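Local coordinates for possible prolidase (Bifidobacterium longum NCC2705, PDB 2P9B), which probably acts as a hydrolase of the amidohydrolase family, cleaving carbon-nitrogen bonds, though its substrate is not established, at residues G156-A161 with G398-L403; T189-N194 with R230-E235; L417-L422 with P435-D440. All blocks are in the same frame, centred on the assembly; numbering follows the deposited sequence.

Contact 1. Residues G156-A161 with G398-L403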
loop_
_atom_site.group_PDB
_atom_site.type_symbol
_atom_site.label_atom_id
_atom_site.label_comp_id
_atom_site.label_asym_id
_atom_site.label_seq_id
_atom_site.Cartn_x
_atom_site.Cartn_y
_atom_site.Cartn_z
ATOM N N GLY A 156 -10.081 7.520 -10.580
ATOM C CA GLY A 156 -9.099 7.391 -9.529
ATOM C C GLY A 156 -8.939 5.964 -9.064
ATOM O O GLY A 156 -9.666 5.074 -9.508
ATOM N N PRO A 157 -7.986 5.714 -8.160
ATOM C CA PRO A 157 -7.745 4.369 -7.639
ATOM C C PRO A 157 -8.801 3.966 -6.619
ATOM O O PRO A 157 -9.559 4.804 -6.123
ATOM C CB PRO A 157 -6.370 4.501 -7.001
ATOM C CG PRO A 157 -6.424 5.904 -6.429
ATOM C CD PRO A 157 -7.038 6.686 -7.579
ATOM N N ARG A 158 -8.849 2.674 -6.323
ATOM C CA ARG A 158 -9.765 2.150 -5.318
ATOM C C ARG A 158 -9.111 2.600 -4.014
ATOM O O ARG A 158 -7.922 2.356 -3.806
ATOM C CB ARG A 158 -9.804 0.623 -5.407
ATOM C CG ARG A 158 -10.630 -0.051 -4.330
ATOM C CD ARG A 158 -10.662 -1.563 -4.530
ATOM N NE ARG A 158 -11.313 -1.947 -5.785
ATOM C CZ ARG A 158 -10.672 -2.195 -6.924
ATOM N NH1 ARG A 158 -9.348 -2.107 -6.985
ATOM N NH2 ARG A 158 -11.358 -2.543 -8.005
ATOM N N ILE A 159 -9.874 3.257 -3.145
ATOM C CA ILE A 159 -9.317 3.779 -1.904
ATOM C C ILE A 159 -9.897 3.274 -0.588
ATOM O O ILE A 159 -11.116 3.211 -0.414
ATOM C CB ILE A 159 -9.441 5.337 -1.858
ATOM C CG1 ILE A 159 -8.708 5.967 -3.042
ATOM C CG2 ILE A 159 -8.883 5.875 -0.538
ATOM C CD1 ILE A 159 -8.897 7.487 -3.128
ATOM N N LEU A 160 -9.008 2.884 0.324
ATOM C CA LEU A 160 -9.422 2.509 1.669
ATOM C C LEU A 160 -8.974 3.742 2.445
ATOM O O LEU A 160 -7.776 3.970 2.615
ATOM C CB LEU A 160 -8.688 1.272 2.179
ATOM C CG LEU A 160 -9.317 -0.074 1.824
ATOM C CD1 LEU A 160 -9.113 -0.381 0.348
ATOM C CD2 LEU A 160 -8.685 -1.149 2.692
ATOM N N ALA A 161 -9.938 4.545 2.885
ATOM C CA ALA A 161 -9.654 5.780 3.614
ATOM C C ALA A 161 -9.714 5.577 5.121
ATOM O O ALA A 161 -10.677 5.030 5.642
ATOM C CB ALA A 161 -10.651 6.866 3.196
ATOM N N GLY A 398 -13.822 -12.244 -13.722
ATOM C CA GLY A 398 -14.717 -11.857 -12.647
ATOM C C GLY A 398 -14.193 -10.714 -11.799
ATOM O O GLY A 398 -14.967 -9.985 -11.173
ATOM N N LYS A 399 -12.875 -10.555 -11.772
ATOM C CA LYS A 399 -12.271 -9.490 -10.985
ATOM C C LYS A 399 -12.222 -8.166 -11.732
ATOM O O LYS A 399 -12.346 -8.120 -12.956
ATOM C CB LYS A 399 -10.860 -9.881 -10.546
ATOM C CG LYS A 399 -10.811 -11.017 -9.539
ATOM C CD LYS A 399 -9.467 -11.046 -8.830
ATOM C CE LYS A 399 -9.326 -12.274 -7.944
ATOM N NZ LYS A 399 -10.463 -12.421 -7.003
ATOM N N SER A 400 -12.049 -7.090 -10.972
ATOM C CA SER A 400 -11.980 -5.739 -11.526
ATOM C C SER A 400 -10.832 -5.642 -12.524
ATOM O O SER A 400 -9.751 -6.176 -12.293
ATOM C CB SER A 400 -11.765 -4.734 -10.388
ATOM O OG SER A 400 -11.960 -3.400 -10.826
ATOM N N ALA A 401 -11.063 -4.954 -13.632
ATOM C CA ALA A 401 -10.025 -4.810 -14.640
ATOM C C ALA A 401 -8.993 -3.754 -14.239
ATOM O O ALA A 401 -8.947 -2.669 -14.815
ATOM C CB ALA A 401 -10.648 -4.462 -15.994
ATOM N N ASP A 402 -8.175 -4.081 -13.241
ATOM C CA ASP A 402 -7.120 -3.184 -12.781
ATOM C C ASP A 402 -5.858 -3.719 -13.444
ATOM O O ASP A 402 -5.240 -4.674 -12.952
ATOM C CB ASP A 402 -6.990 -3.245 -11.252
ATOM C CG ASP A 402 -8.155 -2.565 -10.532
ATOM O OD1 ASP A 402 -8.520 -1.436 -10.927
ATOM O OD2 ASP A 402 -8.692 -3.152 -9.566
ATOM N N LEU A 403 -5.486 -3.115 -14.571
ATOM C CA LEU A 403 -4.328 -3.580 -15.330
ATOM C C LEU A 403 -3.199 -2.577 -15.420
ATOM O O LEU A 403 -3.424 -1.378 -15.558
ATOM C CB LEU A 403 -4.748 -3.937 -16.759
ATOM C CG LEU A 403 -6.106 -4.605 -16.991
ATOM C CD1 LEU A 403 -6.243 -4.969 -18.472
ATOM C CD2 LEU A 403 -6.244 -5.836 -16.134
#
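A single carboxylate oxygen of Asp402 takes both terminal nitrogens of Arg158, instead of each nitrogen having its own oxygen as in a two-oxygen bidentate pair. NH1 of Arg158 lies 2.9 Å from OD2 of Asp402, with an N-H...O angle of 153°. NH2 of Arg158 is 3.1 Å from the same OD2 and more bent, at 138°. The oxygen sits close to the guanidinium plane, at its end, whereas the two flat groups stand nearly at right angles, and NH1 meets OD2 on the syn side, 35° out of the carboxylate plane. The long reach of Arg158 comes from CG being anti to the backbone N, with the chain bending only at chi3. Ser400 OG lies 3.0 Å from Arg158 NH2, at the edge of the guanidinium and near its plane.

Arg158 belongs to strand 158-160, which runs parallel to strand 129-134, as expected for the barrel sheet of an amidohydrolase, and the salt bridge ties that strand to the loop leading into strand 403-406. Thr131 also binds NH1, while Thr392 shares OD2 and the backbone N of Ala426 holds OD1. A leucine in place of Arg158 would probably leave the buried Asp402 carboxylate without its cationic mate, though still held by Thr392 and Ala426. Between Ser400 and Asp402, an inverse gamma turn centred on Ala401 accompanies a 2.8 Å bond from Asp402 N to Ser400 O.

Contact 2. Residues T189-N194 with R230-E235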
loop_
_atom_site.group_PDB
_atom_site.type_symbol
_atom_site.label_atom_id
_atom_site.label_comp_id
_atom_site.label_asym_id
_atom_site.label_seq_id
_atom_site.Cartn_x
_atom_site.Cartn_y
_atom_site.Cartn_z
ATOM N N THR A 189 -14.622 5.556 21.686
ATOM C CA THR A 189 -15.448 6.670 21.228
ATOM C C THR A 189 -14.810 7.326 20.009
ATOM O O THR A 189 -15.499 7.722 19.072
ATOM C CB THR A 189 -15.621 7.729 22.336
ATOM O OG1 THR A 189 -16.314 7.146 23.447
ATOM C CG2 THR A 189 -16.414 8.917 21.822
ATOM N N ALA A 190 -13.488 7.434 20.022
ATOM C CA ALA A 190 -12.778 8.052 18.921
ATOM C C ALA A 190 -12.912 7.247 17.634
ATOM O O ALA A 190 -13.167 7.813 16.570
ATOM C CB ALA A 190 -11.310 8.230 19.286
ATOM N N VAL A 191 -12.752 5.930 17.723
ATOM C CA VAL A 191 -12.866 5.098 16.534
ATOM C C VAL A 191 -14.304 5.144 16.006
ATOM O O VAL A 191 -14.530 5.113 14.798
ATOM C CB VAL A 191 -12.439 3.630 16.825
ATOM C CG1 VAL A 191 -13.375 2.996 17.837
ATOM C CG2 VAL A 191 -12.419 2.828 15.534
ATOM N N ALA A 192 -15.273 5.237 16.910
ATOM C CA ALA A 192 -16.675 5.298 16.502
ATOM C C ALA A 192 -16.914 6.549 15.659
ATOM O O ALA A 192 -17.697 6.532 14.702
ATOM C CB ALA A 192 -17.581 5.313 17.722
ATOM N N GLN A 193 -16.241 7.636 16.025
ATOM C CA GLN A 193 -16.369 8.894 15.297
ATOM C C GLN A 193 -15.886 8.697 13.864
ATOM O O GLN A 193 -16.510 9.179 12.920
ATOM C CB GLN A 193 -15.552 9.995 15.982
ATOM C CG GLN A 193 -15.967 10.238 17.429
ATOM C CD GLN A 193 -15.217 11.386 18.091
ATOM O OE1 GLN A 193 -13.987 11.423 18.094
ATOM N NE2 GLN A 193 -15.962 12.324 18.666
ATOM N N ASN A 194 -14.773 7.988 13.705
ATOM C CA ASN A 194 -14.237 7.732 12.378
ATOM C C ASN A 194 -15.170 6.838 11.578
ATOM O O ASN A 194 -15.439 7.104 10.414
ATOM C CB ASN A 194 -12.856 7.081 12.465
ATOM C CG ASN A 194 -11.731 8.088 12.344
ATOM O OD1 ASN A 194 -11.970 9.286 12.211
ATOM N ND2 ASN A 194 -10.495 7.602 12.384
ATOM N N ARG A 230 -7.048 -2.440 21.998
ATOM C CA ARG A 230 -7.974 -3.561 21.957
ATOM C C ARG A 230 -9.381 -3.007 21.762
ATOM O O ARG A 230 -10.202 -3.599 21.059
ATOM C CB ARG A 230 -7.917 -4.379 23.257
ATOM C CG ARG A 230 -8.857 -5.578 23.237
ATOM C CD ARG A 230 -8.936 -6.332 24.565
ATOM N NE ARG A 230 -7.728 -7.094 24.891
ATOM C CZ ARG A 230 -6.749 -6.654 25.676
ATOM N NH1 ARG A 230 -6.823 -5.449 26.226
ATOM N NH2 ARG A 230 -5.700 -7.427 25.927
ATOM N N ALA A 231 -9.655 -1.864 22.382
ATOM C CA ALA A 231 -10.968 -1.236 22.263
ATOM C C ALA A 231 -11.164 -0.727 20.838
ATOM O O ALA A 231 -12.250 -0.840 20.270
ATOM C CB ALA A 231 -11.097 -0.085 23.264
ATOM N N ILE A 232 -10.102 -0.167 20.265
ATOM C CA ILE A 232 -10.155 0.347 18.898
ATOM C C ILE A 232 -10.379 -0.800 17.915
ATOM O O ILE A 232 -11.226 -0.713 17.030
ATOM C CB ILE A 232 -8.846 1.080 18.535
ATOM C CG1 ILE A 232 -8.728 2.364 19.364
ATOM C CG2 ILE A 232 -8.815 1.411 17.049
ATOM C CD1 ILE A 232 -7.381 3.061 19.232
ATOM N N CYS A 233 -9.626 -1.882 18.079
ATOM C CA CYS A 233 -9.759 -3.025 17.186
ATOM C C CYS A 233 -11.114 -3.712 17.305
ATOM O O CYS A 233 -11.701 -4.101 16.302
ATOM C CB CYS A 233 -8.641 -4.031 17.446
ATOM S SG CYS A 233 -7.037 -3.437 16.895
ATOM N N ASP A 234 -11.607 -3.870 18.530
ATOM C CA ASP A 234 -12.900 -4.516 18.736
ATOM C C ASP A 234 -13.993 -3.759 17.991
ATOM O O ASP A 234 -14.790 -4.351 17.266
ATOM C CB ASP A 234 -13.240 -4.565 20.230
ATOM C CG ASP A 234 -14.604 -5.179 20.499
ATOM O OD1 ASP A 234 -14.803 -6.366 20.158
ATOM O OD2 ASP A 234 -15.478 -4.476 21.052
ATOM N N GLU A 235 -14.008 -2.444 18.166
ATOM C CA GLU A 235 -15.001 -1.586 17.532
ATOM C C GLU A 235 -14.888 -1.590 16.007
ATOM O O GLU A 235 -15.887 -1.735 15.306
ATOM C CB GLU A 235 -14.855 -0.158 18.064
ATOM C CG GLU A 235 -16.009 0.768 17.730
ATOM C CD GLU A 235 -17.332 0.283 18.295
ATOM O OE1 GLU A 235 -17.353 -0.182 19.455
ATOM O OE2 GLU A 235 -18.351 0.379 17.581
#
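Val191 packs against both Ile232 and Glu235, and the two halves of this small interface differ in closeness. The tight half is Val191 CG1, which lies 3.5 Å from both CB and CG of Glu235, so the methyl rests on the aliphatic base of the acidic side chain. With chi1 at 64°, CG1 occupies the position between the backbone N and the carbonyl carbon, and this rotation turns one methyl to Glu235 and the other to Ile232. Glu235 presents its methylenes because CG is anti to the backbone N and the chain then bends at chi2 (60°).

The looser half lies at Ile232: Val191 CG2 is 4.2 Å from Ile232 CG2 and 4.0 Å from Ile232 O. The backbones nevertheless come near each other here, the CA atoms of Val191 and Ile232 being 6.0 Å apart. Helices 184-196 and 226-238 precede the parallel strands 202-205 and 243-247, respectively, consistent with neighbouring outer helices of the TIM-barrel (beta/alpha) fold assigned to this family. Ile202 touches both Val191 and Ile232 from strand 202-205, and Met166 also meets both, so the Ile232 half faces the buried interior.

Glu235 is partly exposed and marks the more open flank. Its OE1 forms a salt bridge with Arg188, which also pairs with Asp234 OD2; the carboxylate end is thus tied to the first helix one turn before Val191 while its CB and CG pack against the valine. Ala192, also partly exposed, makes only a marginal approach, its side chain staying 4.8 Å from segment 230-235.

Contact 3. Residues L417-L422 with P435-D440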
loop_
_atom_site.group_PDB
_atom_site.type_symbol
_atom_site.label_atom_id
_atom_site.label_comp_id
_atom_site.label_asym_id
_atom_site.label_seq_id
_atom_site.Cartn_x
_atom_site.Cartn_y
_atom_site.Cartn_z
ATOM N N LEU A 417 8.910 -1.089 -13.825
ATOM C CA LEU A 417 7.690 -0.580 -13.203
ATOM C C LEU A 417 7.633 0.944 -13.152
ATOM O O LEU A 417 6.554 1.531 -13.127
ATOM C CB LEU A 417 7.566 -1.121 -11.772
ATOM C CG LEU A 417 7.437 -2.630 -11.553
ATOM C CD1 LEU A 417 7.576 -2.933 -10.073
ATOM C CD2 LEU A 417 6.091 -3.128 -12.070
ATOM N N GLU A 418 8.796 1.582 -13.140
ATOM C CA GLU A 418 8.867 3.033 -13.024
ATOM C C GLU A 418 8.087 3.836 -14.064
ATOM O O GLU A 418 7.443 4.826 -13.723
ATOM C CB GLU A 418 10.331 3.480 -13.008
ATOM C CG GLU A 418 10.519 4.959 -12.686
ATOM C CD GLU A 418 11.977 5.335 -12.514
ATOM O OE1 GLU A 418 12.838 4.671 -13.123
ATOM O OE2 GLU A 418 12.259 6.304 -11.783
ATOM N N HIS A 419 8.137 3.415 -15.323
ATOM C CA HIS A 419 7.429 4.142 -16.373
ATOM C C HIS A 419 6.395 3.273 -17.077
ATOM O O HIS A 419 6.688 2.630 -18.087
ATOM C CB HIS A 419 8.425 4.694 -17.400
ATOM C CG HIS A 419 9.488 5.564 -16.805
ATOM N ND1 HIS A 419 10.650 5.057 -16.263
ATOM C CD2 HIS A 419 9.554 6.908 -16.644
ATOM C CE1 HIS A 419 11.385 6.050 -15.796
ATOM N NE2 HIS A 419 10.742 7.184 -16.014
ATOM N N PRO A 420 5.161 3.246 -16.551
ATOM C CA PRO A 420 4.104 2.434 -17.163
ATOM C C PRO A 420 3.769 2.864 -18.590
ATOM O O PRO A 420 3.923 4.032 -18.956
ATOM C CB PRO A 420 2.914 2.643 -16.221
ATOM C CG PRO A 420 3.556 2.973 -14.906
ATOM C CD PRO A 420 4.677 3.895 -15.322
ATOM N N ALA A 421 3.312 1.908 -19.393
ATOM C CA ALA A 421 2.912 2.187 -20.764
ATOM C C ALA A 421 1.458 2.652 -20.728
ATOM O O ALA A 421 1.052 3.554 -21.466
ATOM C CB ALA A 421 3.038 0.929 -21.614
ATOM N N LEU A 422 0.675 2.027 -19.854
ATOM C CA LEU A 422 -0.736 2.369 -19.705
ATOM C C LEU A 422 -1.272 1.777 -18.412
ATOM O O LEU A 422 -0.880 0.681 -18.017
ATOM C CB LEU A 422 -1.545 1.814 -20.886
ATOM C CG LEU A 422 -3.072 1.973 -20.873
ATOM C CD1 LEU A 422 -3.447 3.446 -20.952
ATOM C CD2 LEU A 422 -3.677 1.221 -22.056
ATOM N N PRO A 435 3.052 10.084 -14.231
ATOM C CA PRO A 435 3.181 11.105 -13.194
ATOM C C PRO A 435 4.254 12.155 -13.462
ATOM O O PRO A 435 5.234 11.903 -14.163
ATOM C CB PRO A 435 3.490 10.279 -11.951
ATOM C CG PRO A 435 4.344 9.191 -12.509
ATOM C CD PRO A 435 3.593 8.793 -13.770
ATOM N N LYS A 436 4.054 13.340 -12.905
ATOM C CA LYS A 436 5.032 14.404 -13.046
ATOM C C LYS A 436 6.093 14.052 -12.009
ATOM O O LYS A 436 5.786 13.912 -10.827
ATOM C CB LYS A 436 4.395 15.756 -12.719
ATOM C CG LYS A 436 5.333 16.938 -12.874
ATOM C CD LYS A 436 4.620 18.249 -12.587
ATOM C CE LYS A 436 3.477 18.495 -13.565
ATOM N NZ LYS A 436 3.942 18.539 -14.982
ATOM N N ARG A 437 7.335 13.891 -12.447
ATOM C CA ARG A 437 8.405 13.528 -11.528
ATOM C C ARG A 437 9.263 14.718 -11.122
ATOM O O ARG A 437 9.266 15.752 -11.789
ATOM C CB ARG A 437 9.274 12.445 -12.168
ATOM C CG ARG A 437 8.483 11.213 -12.559
ATOM C CD ARG A 437 9.226 10.366 -13.573
ATOM N NE ARG A 437 8.349 9.362 -14.167
ATOM C CZ ARG A 437 7.916 8.271 -13.543
ATOM N NH1 ARG A 437 8.281 8.021 -12.290
ATOM N NH2 ARG A 437 7.107 7.434 -14.172
ATOM N N PHE A 438 9.970 14.572 -10.007
ATOM C CA PHE A 438 10.847 15.622 -9.508
ATOM C C PHE A 438 12.278 15.130 -9.659
ATOM O O PHE A 438 12.778 14.374 -8.831
ATOM C CB PHE A 438 10.529 15.924 -8.044
ATOM C CG PHE A 438 9.151 16.487 -7.835
ATOM C CD1 PHE A 438 8.821 17.750 -8.324
ATOM C CD2 PHE A 438 8.172 15.747 -7.179
ATOM C CE1 PHE A 438 7.535 18.267 -8.164
ATOM C CE2 PHE A 438 6.882 16.254 -7.013
ATOM C CZ PHE A 438 6.565 17.515 -7.506
ATOM N N ALA A 439 12.922 15.561 -10.739
ATOM C CA ALA A 439 14.289 15.162 -11.050
ATOM C C ALA A 439 15.269 15.256 -9.883
ATOM O O ALA A 439 16.065 14.343 -9.666
ATOM C CB ALA A 439 14.805 15.983 -12.228
ATOM N N ASP A 440 15.217 16.354 -9.136
ATOM C CA ASP A 440 16.126 16.550 -8.009
ATOM C C ASP A 440 15.978 15.467 -6.943
ATOM O O ASP A 440 16.964 14.872 -6.513
ATOM C CB ASP A 440 15.909 17.937 -7.384
ATOM C CG ASP A 440 14.541 18.089 -6.742
ATOM O OD1 ASP A 440 13.528 17.791 -7.407
ATOM O OD2 ASP A 440 14.479 18.517 -5.569
HETATM O O HOH W 1 6.560 6.105 -11.142
HETATM O O HOH W 2 10.775 8.616 -10.976
#
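Glu418 offers its backbone carbonyl to Arg437, joining the loop before strand 422-425 to the segment that enters the C-terminal helix 439-449, whose N-cap position is Phe438. The bond from Arg437 NH2 to Glu418 O is 2.7 Å long but bent, with an N-H...O angle of 130°, and the oxygen lies 33° out of the guanidinium plane. The Glu418 carboxylate makes its salt bridge through OE1 to Arg415; OE2 remains 4.4 Å from Arg437 NH1, well off the guanidinium plane, as a charge neighbour.

Next along the loop, His419 leans over one guanidinium face: its CD2 is 3.5 Å from Arg437 NH2, and the two planes are inclined by 52°. Pro435 CG lies over the opposite face, so the two faces are flanked by His419 and by Pro435 CG, each toward the rim. Pro420 adds CD at the guanidinium edge, near its plane. Arg437 reaches this site with an extended chain from CG to NE.

Two waters extend the link. One accepts from Arg437 NH1 and lies 3.0 Å from Glu418 O; the other accepts from that same NH1 at 2.9 Å and donates to Glu418 OE2 at 2.9 Å.

In the fold
Contact 1 joins residues far apart in sequence, and both segments of contact 2 fall between its two segments along the chain; contact 3 follows in series. Their centres are 27 Å apart for contacts 1 and 2 and 20 Å for contacts 1 and 3, while contacts 2 and 3, at 38 Å, lie on opposite sides of the chain's centre. Contacts 1 and 3 approach to about 4 Å between nearest atoms without touching, and strand 403-406 relates them: segment 398-403 leads into it, and Ala421 and Leu422 of contact 3 both face its Val405 in a classic beta bulge. His77, His79 and Asp345 may form an empty metal site, as amidohydrolases commonly bind metal; none belongs to these contacts.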